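Local coordinates for protein deoxyhypusine synthase, putative (Entamoeba histolytica, PDB 7L9R) that probably catalyses the NAD-dependent transfer of an aminobutyl group from spermidine to a lysine of the eIF5A precursor, making deoxyhypusine, at residues G48-S51 and S52-G55; R56-N59 and I60-M64; T105-Y108 and L109-K113; Q248-R251 and L252-S256. All coordinates share one frame; numbering follows the deposited sequence.

Overall arrangement
The four contacts are local, each formed along one stretch of chain, and all lie in the domain built round a parallel six-stranded sheet. Contacts 1 and 2 share helix 51-66, the first at its start and the surface, the second further along and partly buried against strands 289-294 and 322-327. Contact 3, at the end of helix 102-111, is the buried one, its centre about 9 Å from that of the chain; contact 4, on helix 247-258, is again at the surface. Amide pairing and a turn dominate contact 1, a water-bridged asparagine pair contact 2, aromatic and charged groups facing a second subunit contact 3, and side chains returning to backbone carbonyls contact 4.

Contact 1: residues G48-S51 and S52-G55; sequences GIQS and SNVG
Q50 and S51 meet N53, V54 and G55 where a type II beta turn, G48 to S51, runs straight into a helix. G48 opens the turn, and its O accepts twice from S51: the backbone N closes the turn at 3.2 Å and the hydroxyl OG lies 3.0 Å away, both coming from the same face of the carbonyl plane. I49 occupies the second corner and turns away from the helix. Q50 takes the left-handed backbone shape of the third corner (phi 73°) and is also the N-cap. Its carbonyl O receives V54 N at 3.1 Å, the first full helical bond. The side chain is bent at chi2, which brings OE1 round to N53 ND2 at 2.8 Å. This bond is nearly straight at the hydrogen and lies in N53's own amide plane, yet ND2 stands above the plane of the Q50 amide, and the two planes are 48° apart. V54 CG2 also lies close over the cap, 3.2 Å from Q50 O. S51 begins the helix: its O accepts G55 N at 2.9 Å, while its short side chain can fold back on the turn, OG standing between backbone N and carbonyl carbon (chi1 55°). Q50 OE1 is gripped a second time by the backbone N of L327, tying the cap to the end of strand 322-327. The backbone N of I49 is hydrogen-bonded to S331 OG of a second subunit, and I49 packs on E329 there. N53 and V54 lie on V324 and V326 of strand 322-327, one of the sheet's two edge strands within this chain.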
loop_
_atom_site.group_PDB
_atom_site.type_symbol
_atom_site.label_atom_id
_atom_site.label_comp_id
_atom_site.label_asym_id
_atom_site.label_seq_id
_atom_site.Cartn_x
_atom_site.Cartn_y
_atom_site.Cartn_z
ATOM N N GLY B 48 -3.245 -8.817 -20.021
ATOM C CA GLY B 48 -2.552 -8.013 -19.038
ATOM C C GLY B 48 -2.903 -8.408 -17.613
ATOM O O GLY B 48 -3.795 -9.217 -17.341
ATOM N N ILE B 49 -2.145 -7.836 -16.677
ATOM C CA ILE B 49 -2.479 -7.949 -15.263
ATOM C C ILE B 49 -3.776 -7.190 -15.018
ATOM O O ILE B 49 -3.929 -6.043 -15.465
ATOM C CB ILE B 49 -1.331 -7.404 -14.399
ATOM C CG1 ILE B 49 -0.010 -8.089 -14.761
ATOM C CG2 ILE B 49 -1.624 -7.585 -12.903
ATOM C CD1 ILE B 49 0.154 -9.475 -14.168
ATOM N N GLN B 50 -4.729 -7.846 -14.342
ATOM C CA GLN B 50 -6.073 -7.325 -14.072
ATOM C C GLN B 50 -6.981 -7.308 -15.302
ATOM O O GLN B 50 -8.020 -6.643 -15.285
ATOM C CB GLN B 50 -6.025 -5.915 -13.466
ATOM C CG GLN B 50 -5.411 -5.854 -12.088
ATOM C CD GLN B 50 -6.363 -6.356 -11.034
ATOM O OE1 GLN B 50 -7.531 -5.957 -11.003
ATOM N NE2 GLN B 50 -5.884 -7.247 -10.171
ATOM N N SER B 51 -6.651 -8.045 -16.367
ATOM C CA SER B 51 -7.479 -7.969 -17.570
ATOM C C SER B 51 -8.863 -8.567 -17.332
ATOM O O SER B 51 -9.858 -8.065 -17.866
ATOM C CB SER B 51 -6.783 -8.652 -18.750
ATOM O OG SER B 51 -6.425 -9.994 -18.468
ATOM N N SER B 52 -8.953 -9.625 -16.523
ATOM C CA SER B 52 -10.256 -10.231 -16.264
ATOM C C SER B 52 -11.189 -9.252 -15.561
ATOM O O SER B 52 -12.394 -9.218 -15.839
ATOM C CB SER B 52 -10.087 -11.497 -15.430
ATOM O OG SER B 52 -9.502 -11.177 -14.181
ATOM N N ASN B 53 -10.643 -8.438 -14.652
ATOM C CA ASN B 53 -11.458 -7.440 -13.966
ATOM C C ASN B 53 -11.851 -6.303 -14.898
ATOM O O ASN B 53 -12.968 -5.778 -14.806
ATOM C CB ASN B 53 -10.712 -6.903 -12.749
ATOM C CG ASN B 53 -10.601 -7.931 -11.645
ATOM O OD1 ASN B 53 -11.458 -8.805 -11.515
ATOM N ND2 ASN B 53 -9.549 -7.832 -10.839
ATOM N N VAL B 54 -10.946 -5.901 -15.797
ATOM C CA VAL B 54 -11.281 -4.861 -16.767
ATOM C C VAL B 54 -12.405 -5.330 -17.680
ATOM O O VAL B 54 -13.301 -4.555 -18.034
ATOM C CB VAL B 54 -10.031 -4.449 -17.566
ATOM C CG1 VAL B 54 -10.387 -3.422 -18.625
ATOM C CG2 VAL B 54 -8.968 -3.899 -16.627
ATOM N N GLY B 55 -12.391 -6.613 -18.051
ATOM C CA GLY B 55 -13.442 -7.140 -18.909
ATOM C C GLY B 55 -14.799 -7.154 -18.232
ATOM O O GLY B 55 -15.814 -6.812 -18.849
#

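Contact 2: residues R56-N59 and I60-M64; sequences RAIN and IINKM
I60 sits one turn beyond R56 in the middle of helix 51-66, its N bonded to R56 O at 2.8 Å and its CG1 lying 3.2 Å from the same oxygen. Its branched, wholly apolar side chain suits a place against V291 and V324 of two adjoining strands. I61 repeats the pattern on A57: CG1 stands beside the backbone N (chi1 -72°), pointing back along the helix, and rests 3.4 Å from A57 O. N62 N binds I58 O at 3.2 Å, and its side chain runs alongside that of I58, with ND2 against I58 CG2 at 3.8 Å. The N62 amide faces two ways: OD1 accepts the hydroxyl of T345, while ND2 gives a hydrogen to a water 2.9 Å away, which in turn donates to N59 OD1. K63 lays its CG 3.2 Å from N59 O and extends along the helix to a salt bridge with E322, at the start of strand 322-327. The helix is thus amphipathic, with A57, I60 and M64 against the sheet and the asparagines on other sides. The water links two amides a turn apart and, together with the T345 bond, probably limits how the N62 amide can rotate.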
loop_
_atom_site.group_PDB
_atom_site.type_symbol
_atom_site.label_atom_id
_atom_site.label_comp_id
_atom_site.label_asym_id
_atom_site.label_seq_id
_atom_site.Cartn_x
_atom_site.Cartn_y
_atom_site.Cartn_z
ATOM N N ARG B 56 -14.839 -7.561 -16.957
ATOM C CA ARG B 56 -16.085 -7.500 -16.196
ATOM C C ARG B 56 -16.594 -6.070 -16.106
ATOM O O ARG B 56 -17.802 -5.821 -16.209
ATOM C CB ARG B 56 -15.885 -8.061 -14.786
ATOM C CG ARG B 56 -15.727 -9.563 -14.675
ATOM C CD ARG B 56 -16.040 -10.005 -13.248
ATOM N NE ARG B 56 -17.443 -9.766 -12.923
ATOM C CZ ARG B 56 -17.925 -9.634 -11.693
ATOM N NH1 ARG B 56 -17.136 -9.689 -10.630
ATOM N NH2 ARG B 56 -19.230 -9.436 -11.526
ATOM N N ALA B 57 -15.680 -5.114 -15.904
ATOM C CA ALA B 57 -16.075 -3.710 -15.833
ATOM C C ALA B 57 -16.732 -3.259 -17.133
ATOM O O ALA B 57 -17.749 -2.555 -17.111
ATOM C CB ALA B 57 -14.865 -2.836 -15.498
ATOM N N ILE B 58 -16.177 -3.670 -18.277
ATOM C CA ILE B 58 -16.785 -3.311 -19.559
ATOM C C ILE B 58 -18.166 -3.942 -19.685
ATOM O O ILE B 58 -19.124 -3.295 -20.126
ATOM C CB ILE B 58 -15.868 -3.718 -20.726
ATOM C CG1 ILE B 58 -14.637 -2.812 -20.767
ATOM C CG2 ILE B 58 -16.627 -3.675 -22.060
ATOM C CD1 ILE B 58 -13.452 -3.438 -21.457
ATOM N N ASN B 59 -18.296 -5.211 -19.286
ATOM C CA ASN B 59 -19.597 -5.868 -19.363
ATOM C C ASN B 59 -20.619 -5.191 -18.454
ATOM O O ASN B 59 -21.771 -4.982 -18.853
ATOM C CB ASN B 59 -19.462 -7.351 -19.015
ATOM C CG ASN B 59 -18.612 -8.112 -20.021
ATOM O OD1 ASN B 59 -18.488 -7.709 -21.182
ATOM N ND2 ASN B 59 -18.041 -9.232 -19.587
ATOM N N ILE B 60 -20.207 -4.817 -17.240
ATOM C CA ILE B 60 -21.147 -4.256 -16.273
ATOM C C ILE B 60 -21.617 -2.871 -16.712
ATOM O O ILE B 60 -22.798 -2.531 -16.563
ATOM C CB ILE B 60 -20.511 -4.231 -14.869
ATOM C CG1 ILE B 60 -20.387 -5.655 -14.320
ATOM C CG2 ILE B 60 -21.325 -3.369 -13.907
ATOM C CD1 ILE B 60 -19.522 -5.760 -13.077
ATOM N N ILE B 61 -20.713 -2.054 -17.260
ATOM C CA ILE B 61 -21.103 -0.714 -17.693
ATOM C C ILE B 61 -22.077 -0.792 -18.863
ATOM O O ILE B 61 -23.082 -0.072 -18.895
ATOM C CB ILE B 61 -19.858 0.131 -18.032
ATOM C CG1 ILE B 61 -19.120 0.517 -16.749
ATOM C CG2 ILE B 61 -20.247 1.397 -18.787
ATOM C CD1 ILE B 61 -17.782 1.194 -16.983
ATOM N N ASN B 62 -21.822 -1.689 -19.822
ATOM C CA ASN B 62 -22.768 -1.863 -20.923
ATOM C C ASN B 62 -24.127 -2.333 -20.428
ATOM O O ASN B 62 -25.157 -1.984 -21.018
ATOM C CB ASN B 62 -22.211 -2.845 -21.954
ATOM C CG ASN B 62 -21.152 -2.226 -22.833
ATOM O OD1 ASN B 62 -21.220 -1.044 -23.170
ATOM N ND2 ASN B 62 -20.150 -3.015 -23.191
ATOM N N LYS B 63 -24.158 -3.118 -19.347
ATOM C CA LYS B 63 -25.438 -3.501 -18.762
ATOM C C LYS B 63 -26.170 -2.293 -18.183
ATOM O O LYS B 63 -27.402 -2.217 -18.259
ATOM C CB LYS B 63 -25.230 -4.574 -17.694
ATOM C CG LYS B 63 -24.800 -5.925 -18.245
ATOM C CD LYS B 63 -24.762 -6.974 -17.147
ATOM C CE LYS B 63 -24.170 -8.281 -17.644
ATOM N NZ LYS B 63 -24.373 -9.383 -16.659
ATOM N N MET B 64 -25.435 -1.337 -17.601
ATOM C CA MET B 64 -26.073 -0.105 -17.141
ATOM C C MET B 64 -26.750 0.613 -18.301
ATOM O O MET B 64 -27.897 1.057 -18.189
ATOM C CB MET B 64 -25.056 0.834 -16.484
ATOM C CG MET B 64 -24.282 0.294 -15.300
ATOM S SD MET B 64 -23.130 1.563 -14.699
ATOM C CE MET B 64 -22.140 0.638 -13.529
HETATM O O HOH W 1 -20.138 -5.847 -22.746
#

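Contact 3: residues T105-Y108 and L109-K113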
loop_
_atom_site.group_PDB
_atom_site.type_symbol
_atom_site.label_atom_id
_atom_site.label_comp_id
_atom_site.label_asym_id
_atom_site.label_seq_id
_atom_site.Cartn_x
_atom_site.Cartn_y
_atom_site.Cartn_z
ATOM N N THR B 105 -12.319 13.244 -21.266
ATOM C CA THR B 105 -13.208 12.087 -21.294
ATOM C C THR B 105 -14.497 12.381 -20.532
ATOM O O THR B 105 -15.597 12.106 -21.030
ATOM C CB THR B 105 -12.487 10.865 -20.712
ATOM O OG1 THR B 105 -11.274 10.639 -21.438
ATOM C CG2 THR B 105 -13.360 9.622 -20.797
ATOM N N PHE B 106 -14.380 12.974 -19.328
ATOM C CA PHE B 106 -15.566 13.310 -18.537
ATOM C C PHE B 106 -16.442 14.320 -19.268
ATOM O O PHE B 106 -17.675 14.213 -19.248
ATOM C CB PHE B 106 -15.167 13.857 -17.157
ATOM C CG PHE B 106 -14.348 12.897 -16.318
ATOM C CD1 PHE B 106 -14.453 11.520 -16.490
ATOM C CD2 PHE B 106 -13.459 13.378 -15.363
ATOM C CE1 PHE B 106 -13.684 10.637 -15.717
ATOM C CE2 PHE B 106 -12.678 12.504 -14.586
ATOM C CZ PHE B 106 -12.793 11.132 -14.762
ATOM N N ARG B 107 -15.826 15.318 -19.904
ATOM C CA ARG B 107 -16.599 16.276 -20.688
ATOM C C ARG B 107 -17.427 15.560 -21.751
ATOM O O ARG B 107 -18.622 15.828 -21.910
ATOM C CB ARG B 107 -15.661 17.308 -21.323
ATOM C CG ARG B 107 -16.354 18.427 -22.117
ATOM C CD ARG B 107 -16.572 18.054 -23.582
ATOM N NE ARG B 107 -15.370 17.502 -24.195
ATOM C CZ ARG B 107 -15.356 16.806 -25.326
ATOM N NH1 ARG B 107 -16.468 16.550 -25.996
ATOM N NH2 ARG B 107 -14.198 16.348 -25.795
ATOM N N TYR B 108 -16.797 14.639 -22.484
ATOM C CA TYR B 108 -17.505 13.862 -23.496
ATOM C C TYR B 108 -18.685 13.102 -22.893
ATOM O O TYR B 108 -19.793 13.122 -23.443
ATOM C CB TYR B 108 -16.519 12.908 -24.184
ATOM C CG TYR B 108 -17.157 11.860 -25.067
ATOM C CD1 TYR B 108 -17.454 12.130 -26.404
ATOM C CD2 TYR B 108 -17.441 10.591 -24.572
ATOM C CE1 TYR B 108 -18.038 11.164 -27.218
ATOM C CE2 TYR B 108 -18.018 9.626 -25.365
ATOM C CZ TYR B 108 -18.314 9.914 -26.688
ATOM O OH TYR B 108 -18.885 8.942 -27.471
ATOM N N LEU B 109 -18.468 12.423 -21.760
ATOM C CA LEU B 109 -19.553 11.653 -21.153
ATOM C C LEU B 109 -20.735 12.542 -20.777
ATOM O O LEU B 109 -21.897 12.153 -20.961
ATOM C CB LEU B 109 -19.046 10.897 -19.927
ATOM C CG LEU B 109 -17.984 9.841 -20.219
ATOM C CD1 LEU B 109 -17.540 9.166 -18.936
ATOM C CD2 LEU B 109 -18.545 8.831 -21.192
ATOM N N VAL B 110 -20.464 13.734 -20.241
ATOM C CA VAL B 110 -21.563 14.614 -19.856
ATOM C C VAL B 110 -22.153 15.309 -21.079
ATOM O O VAL B 110 -23.371 15.507 -21.152
ATOM C CB VAL B 110 -21.118 15.625 -18.775
ATOM C CG1 VAL B 110 -20.505 14.897 -17.589
ATOM C CG2 VAL B 110 -20.148 16.659 -19.328
ATOM N N GLU B 111 -21.317 15.667 -22.059
ATOM C CA GLU B 111 -21.819 16.279 -23.286
ATOM C C GLU B 111 -22.866 15.392 -23.949
ATOM O O GLU B 111 -23.864 15.888 -24.481
ATOM C CB GLU B 111 -20.656 16.548 -24.246
ATOM C CG GLU B 111 -21.052 16.901 -25.690
ATOM C CD GLU B 111 -19.835 17.052 -26.613
ATOM O OE1 GLU B 111 -18.690 17.047 -26.107
ATOM O OE2 GLU B 111 -20.011 17.164 -27.847
ATOM N N HIS B 112 -22.691 14.074 -23.872
ATOM C CA HIS B 112 -23.572 13.143 -24.562
ATOM C C HIS B 112 -24.560 12.461 -23.629
ATOM O O HIS B 112 -25.173 11.460 -24.016
ATOM C CB HIS B 112 -22.739 12.113 -25.324
ATOM C CG HIS B 112 -21.976 12.708 -26.467
ATOM N ND1 HIS B 112 -22.574 13.036 -27.667
ATOM C CD2 HIS B 112 -20.678 13.075 -26.581
ATOM C CE1 HIS B 112 -21.671 13.559 -28.477
ATOM N NE2 HIS B 112 -20.513 13.596 -27.842
ATOM N N LYS B 113 -24.747 13.006 -22.422
ATOM C CA LYS B 113 -25.756 12.527 -21.477
ATOM C C LYS B 113 -25.572 11.046 -21.157
ATOM O O LYS B 113 -26.541 10.322 -20.916
ATOM C CB LYS B 113 -27.167 12.795 -21.997
ATOM C CG LYS B 113 -27.436 14.253 -22.287
ATOM C CD LYS B 113 -28.890 14.480 -22.684
ATOM C CE LYS B 113 -29.151 15.948 -22.995
ATOM N NZ LYS B 113 -30.583 16.218 -23.310
#
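H112 CD2 lies over one face of the Y108 ring, 3.3 Å from Y108 CE1. The two rings meet obliquely, planes 54° apart. Y108 CG is anti to its own N (chi1 169°), leaning the phenol toward the helix end, where H112 lies one turn on. The same CD2 lies 3.3 Å from Y108 O, near the plane of the imidazole, and that carbonyl also takes H112 N at 3.1 Å. At the CD2 rim of the phenol, L109 CD2 comes to 4.0 Å from Y108 CD2. R107 and E111 run side by side as a salt-bridged pair, but the modelled separation is implausibly short and R107 has two conformers, so its detail is doubtful. Further out, a Schellman motif ends the helix: K113, with positive phi, sends its N to V110 O at 3.1 Å, and C114 N returns to L109 O. F106 stacks on F93, and L109 packs on L91 and F334. D32 of a second subunit accepts from H112 NE2. Apolar residues thus face the core while polar ones face the subunit interface, where R107, paired with D30 and D32 of the second subunit, probably offsets the closeness of the acids E111 and D32.

Contact 4: residues Q248-R251 and L252-S256; sequences QDLR and LINSS
L252 N, I253 N, N254 N and S255 N bind the carbonyl oxygens of Q248, D249, L250 and R251 in turn, the regular i to i+4 ladder of an alpha helix, with I253 N to D249 O nearly straight at 3.1 Å. This helix, 247-258, is the last of two in the connection from edge strand 216-218 to strand 262-268 of a Rossmann-like parallel sheet. Two of its side chains turn back to carbonyls already in use. N254 sends ND2 to L250 O at 3.1 Å, within its own amide plane, while the backbone N of N254 approaches the same oxygen from the opposite face. S255 does likewise with R251 O: OG, set beside its own N (chi1 -66°), gives its hydrogen at 2.8 Å, and the backbone N comes at 2.9 Å from the other face. Short polar residues suit this, since they reach one turn back without leaving the helix surface. The flank toward the sheet is different in kind. I253 packs on F218 and V119 of the sheet, and its CG2 comes 3.5 Å from L250 O. The acid of D249 is buried but satisfied, OD1 accepting the hydroxyls of S190 and T188 at the start of helix 189-200. L252, an exposed leucine at the margin, passes its CD1 by D249 OD1 at 3.9 Å. Toward the third subunit L250 packs on G228 and N254 on T232, joining this helix to helix 226-237 of that chain. There L250, with CG anti to the backbone N (chi1 -178°), brings its CD1 to 3.5 Å from N254 ND2.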
loop_
_atom_site.group_PDB
_atom_site.type_symbol
_atom_site.label_atom_id
_atom_site.label_comp_id
_atom_site.label_asym_id
_atom_site.label_seq_id
_atom_site.Cartn_x
_atom_site.Cartn_y
_atom_site.Cartn_z
ATOM N N GLN B 248 -29.269 20.167 1.750
ATOM C CA GLN B 248 -30.112 20.043 0.563
ATOM C C GLN B 248 -29.482 19.119 -0.465
ATOM O O GLN B 248 -30.175 18.292 -1.066
ATOM C CB GLN B 248 -30.374 21.410 -0.062
ATOM C CG GLN B 248 -31.353 22.285 0.680
ATOM C CD GLN B 248 -31.308 23.718 0.184
ATOM O OE1 GLN B 248 -31.745 24.019 -0.938
ATOM N NE2 GLN B 248 -30.756 24.612 1.012
ATOM N N ASP B 249 -28.163 19.220 -0.658
ATOM C CA ASP B 249 -27.487 18.317 -1.585
ATOM C C ASP B 249 -27.528 16.880 -1.076
ATOM O O ASP B 249 -27.718 15.943 -1.863
ATOM C CB ASP B 249 -26.044 18.776 -1.813
ATOM C CG ASP B 249 -25.895 19.692 -3.029
ATOM O OD1 ASP B 249 -26.913 20.003 -3.685
ATOM O OD2 ASP B 249 -24.754 20.108 -3.321
ATOM N N LEU B 250 -27.371 16.691 0.240
ATOM C CA LEU B 250 -27.546 15.369 0.833
ATOM C C LEU B 250 -28.916 14.792 0.497
ATOM O O LEU B 250 -29.036 13.605 0.173
ATOM C CB LEU B 250 -27.371 15.446 2.350
ATOM C CG LEU B 250 -27.489 14.120 3.106
ATOM C CD1 LEU B 250 -26.344 13.172 2.768
ATOM C CD2 LEU B 250 -27.596 14.357 4.600
ATOM N N ARG B 251 -29.960 15.621 0.562
ATOM C CA ARG B 251 -31.306 15.145 0.257
ATOM C C ARG B 251 -31.498 14.881 -1.233
ATOM O O ARG B 251 -32.218 13.945 -1.598
ATOM C CB ARG B 251 -32.342 16.149 0.767
ATOM C CG ARG B 251 -32.197 16.438 2.265
ATOM C CD ARG B 251 -33.421 17.125 2.869
ATOM N NE ARG B 251 -33.610 18.482 2.373
ATOM C CZ ARG B 251 -34.603 18.868 1.585
ATOM N NH1 ARG B 251 -35.553 18.028 1.203
ATOM N NH2 ARG B 251 -34.649 20.132 1.174
ATOM N N LEU B 252 -30.869 15.677 -2.107
ATOM C CA LEU B 252 -31.010 15.441 -3.543
ATOM C C LEU B 252 -30.444 14.087 -3.940
ATOM O O LEU B 252 -31.129 13.277 -4.576
ATOM C CB LEU B 252 -30.311 16.530 -4.352
ATOM C CG LEU B 252 -30.979 17.873 -4.601
ATOM C CD1 LEU B 252 -30.064 18.703 -5.486
ATOM C CD2 LEU B 252 -32.345 17.675 -5.258
ATOM N N ILE B 253 -29.194 13.817 -3.566
ATOM C CA ILE B 253 -28.553 12.602 -4.049
ATOM C C ILE B 253 -29.212 11.371 -3.440
ATOM O O ILE B 253 -29.414 10.359 -4.124
ATOM C CB ILE B 253 -27.035 12.654 -3.784
ATOM C CG1 ILE B 253 -26.315 11.574 -4.594
ATOM C CG2 ILE B 253 -26.709 12.551 -2.288
ATOM C CD1 ILE B 253 -24.811 11.585 -4.417
ATOM N N ASN B 254 -29.620 11.449 -2.173
ATOM C CA ASN B 254 -30.275 10.294 -1.572
ATOM C C ASN B 254 -31.686 10.108 -2.106
ATOM O O ASN B 254 -32.137 8.968 -2.252
ATOM C CB ASN B 254 -30.252 10.400 -0.050
ATOM C CG ASN B 254 -28.952 9.850 0.540
ATOM O OD1 ASN B 254 -28.802 8.640 0.715
ATOM N ND2 ASN B 254 -27.996 10.734 0.804
ATOM N N SER B 255 -32.398 11.197 -2.415
ATOM C CA SER B 255 -33.696 11.043 -3.064
ATOM C C SER B 255 -33.541 10.413 -4.440
ATOM O O SER B 255 -34.371 9.594 -4.851
ATOM C CB SER B 255 -34.408 12.390 -3.180
ATOM O OG SER B 255 -34.753 12.898 -1.904
ATOM N N SER B 256 -32.472 10.767 -5.161
ATOM C CA SER B 256 -32.297 10.252 -6.516
ATOM C C SER B 256 -32.023 8.752 -6.509
ATOM O O SER B 256 -32.510 8.030 -7.383
ATOM C CB SER B 256 -31.181 11.008 -7.243
ATOM O OG SER B 256 -29.897 10.646 -6.769
#